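Local coordinates for 70 KDA protein (PDB 4B2N) that is a dihaem c-type cytochrome acting as a rubber oxygenase, a dioxygenase that attacks latex rubber processively, at residues 370-375 / 645-650. Numbering follows the deposited sequence.
Sequences RDLWAS and QSLTDS
R370, just past helix 357-369, and L372, inside the type I beta turn D371-A374, meet S646 and L647, which lead into helix 649-660, beside the second haem c, bound covalently by C390 and C393 with H394 and H641 as axial ligands. Two hydrogen bonds join the turn and R370 to S646, at the end of a 3-10 segment. The OG of S646 donates to the carbonyl O of L372 over 2.6 Å, in the carbonyl plane and on a lone pair; with chi1 at 74° the hydroxyl sits between backbone N and carbonyl carbon, and a short serine suits a spot where the CA atoms of L372 and S646 are 6.1 Å apart. Returning the link, NH2 of R370 reaches S646 O at 2.7 Å, from above the carbonyl plane and with a bent N-H...O angle of 133°.

Arginine suits this place because its guanidinium carries several N-H donors on a long arm: R370, bent at chi2 and chi3, also sends NH1 to D371 O at 2.9 Å, almost in the guanidinium plane, while its NE forms a salt bridge with E651 of helix 649-660. These bonds fix the rotation of the guanidinium. The turn is braced from within by an Asx turn, D371 OD1 accepting from W373 N.

The apolar part is buried. L372 and L647, apolar leucines suited to the buried surroundings of the haem, both touch it. Their side chains cross at a slant, CD2 of L372 pressing on CD2 of L647 at a tight 3.4 Å, and that same L647 CD2 lies 4.1 Å above one face of the R370 guanidinium, offset toward its rim.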
loop_
_atom_site.group_PDB
_atom_site.type_symbol
_atom_site.label_atom_id
_atom_site.label_comp_id
_atom_site.label_asym_id
_atom_site.label_seq_id
_atom_site.Cartn_x
_atom_site.Cartn_y
_atom_site.Cartn_z
ATOM N N ARG A 370 27.428 -11.502 -3.573
ATOM C CA ARG A 370 27.244 -12.925 -3.912
ATOM C C ARG A 370 26.330 -13.039 -5.129
ATOM O O ARG A 370 25.198 -12.564 -5.111
ATOM C CB ARG A 370 26.687 -13.719 -2.722
ATOM C CG ARG A 370 27.146 -15.196 -2.650
ATOM C CD ARG A 370 26.479 -16.114 -3.650
ATOM N NE ARG A 370 26.146 -17.430 -3.063
ATOM C CZ ARG A 370 25.486 -18.386 -3.720
ATOM N NH1 ARG A 370 25.135 -18.193 -4.990
ATOM N NH2 ARG A 370 25.195 -19.549 -3.127
ATOM N N ASP A 371 26.830 -13.646 -6.202
ATOM C CA ASP A 371 26.023 -13.824 -7.394
ATOM C C ASP A 371 25.103 -15.008 -7.167
ATOM O O ASP A 371 25.569 -16.112 -6.951
ATOM C CB ASP A 371 26.908 -14.059 -8.610
ATOM C CG ASP A 371 26.116 -14.191 -9.935
ATOM O OD1 ASP A 371 24.830 -14.345 -9.989
ATOM O OD2 ASP A 371 26.823 -14.143 -10.960
ATOM N N LEU A 372 23.790 -14.796 -7.232
ATOM C CA LEU A 372 22.872 -15.902 -6.967
ATOM C C LEU A 372 22.849 -16.942 -8.060
ATOM O O LEU A 372 22.408 -18.084 -7.837
ATOM C CB LEU A 372 21.433 -15.405 -6.601
ATOM C CG LEU A 372 21.403 -14.613 -5.279
ATOM C CD1 LEU A 372 20.032 -13.979 -5.093
ATOM C CD2 LEU A 372 21.798 -15.411 -4.045
ATOM N N TRP A 373 23.332 -16.526 -9.235
ATOM C CA TRP A 373 23.493 -17.367 -10.413
ATOM C C TRP A 373 24.900 -17.897 -10.539
ATOM O O TRP A 373 25.227 -18.471 -11.562
ATOM C CB TRP A 373 23.175 -16.563 -11.670
ATOM C CG TRP A 373 21.719 -16.275 -11.858
ATOM C CD1 TRP A 373 20.810 -16.952 -12.683
ATOM C CD2 TRP A 373 20.931 -15.220 -11.188
ATOM N NE1 TRP A 373 19.563 -16.381 -12.598
ATOM C CE2 TRP A 373 19.563 -15.349 -11.700
ATOM C CE3 TRP A 373 21.223 -14.211 -10.262
ATOM C CZ2 TRP A 373 18.531 -14.499 -11.282
ATOM C CZ3 TRP A 373 20.170 -13.369 -9.825
ATOM C CH2 TRP A 373 18.858 -13.515 -10.326
ATOM N N ALA A 374 25.753 -17.719 -9.521
ATOM C CA ALA A 374 27.140 -18.231 -9.596
ATOM C C ALA A 374 27.196 -19.735 -9.824
ATOM O O ALA A 374 26.311 -20.477 -9.402
ATOM C CB ALA A 374 27.902 -17.879 -8.347
ATOM N N SER A 375 28.248 -20.182 -10.497
ATOM C CA SER A 375 28.507 -21.613 -10.730
ATOM C C SER A 375 27.336 -22.296 -11.412
ATOM O O SER A 375 26.935 -23.375 -10.982
ATOM C CB SER A 375 28.820 -22.380 -9.440
ATOM O OG SER A 375 29.779 -21.738 -8.606
ATOM N N GLN A 645 17.272 -19.886 -3.634
ATOM C CA GLN A 645 17.526 -21.332 -3.357
ATOM C C GLN A 645 18.989 -21.739 -3.497
ATOM O O GLN A 645 19.374 -22.740 -2.930
ATOM C CB GLN A 645 16.720 -22.190 -4.309
ATOM C CG GLN A 645 17.317 -22.208 -5.698
ATOM C CD GLN A 645 16.292 -22.541 -6.757
ATOM O OE1 GLN A 645 15.219 -23.081 -6.461
ATOM N NE2 GLN A 645 16.595 -22.186 -8.009
ATOM N N SER A 646 19.756 -20.967 -4.259
ATOM C CA SER A 646 21.178 -21.252 -4.526
ATOM C C SER A 646 22.033 -20.886 -3.296
ATOM O O SER A 646 23.203 -21.295 -3.219
ATOM C CB SER A 646 21.648 -20.448 -5.751
ATOM O OG SER A 646 21.813 -19.031 -5.461
ATOM N N LEU A 647 21.465 -20.123 -2.346
ATOM C CA LEU A 647 22.180 -19.735 -1.122
ATOM C C LEU A 647 22.465 -20.939 -0.235
ATOM O O LEU A 647 21.802 -21.962 -0.340
ATOM C CB LEU A 647 21.376 -18.720 -0.293
ATOM C CG LEU A 647 21.226 -17.425 -1.043
ATOM C CD1 LEU A 647 20.099 -16.654 -0.365
ATOM C CD2 LEU A 647 22.529 -16.631 -0.934
ATOM N N THR A 648 23.460 -20.802 0.638
ATOM C CA THR A 648 23.667 -21.797 1.681
ATOM C C THR A 648 22.939 -21.331 2.906
ATOM O O THR A 648 22.670 -20.124 3.045
ATOM C CB THR A 648 25.156 -22.040 2.035
ATOM O OG1 THR A 648 25.736 -20.856 2.660
ATOM C CG2 THR A 648 25.991 -22.634 0.771
ATOM N N ASP A 649 22.600 -22.270 3.793
ATOM C CA ASP A 649 21.981 -21.864 5.045
ATOM C C ASP A 649 22.882 -20.885 5.815
ATOM O O ASP A 649 22.372 -19.984 6.493
ATOM C CB ASP A 649 21.658 -23.070 5.922
ATOM C CG ASP A 649 20.384 -23.788 5.515
ATOM O OD1 ASP A 649 19.668 -23.441 4.542
ATOM O OD2 ASP A 649 20.116 -24.789 6.181
ATOM N N SER A 650 24.211 -21.067 5.757
ATOM C CA SER A 650 25.102 -20.097 6.393
ATOM C C SER A 650 24.989 -18.696 5.787
ATOM O O SER A 650 25.003 -17.688 6.535
ATOM C CB SER A 650 26.571 -20.514 6.353
ATOM O OG SER A 650 26.650 -21.660 7.159
#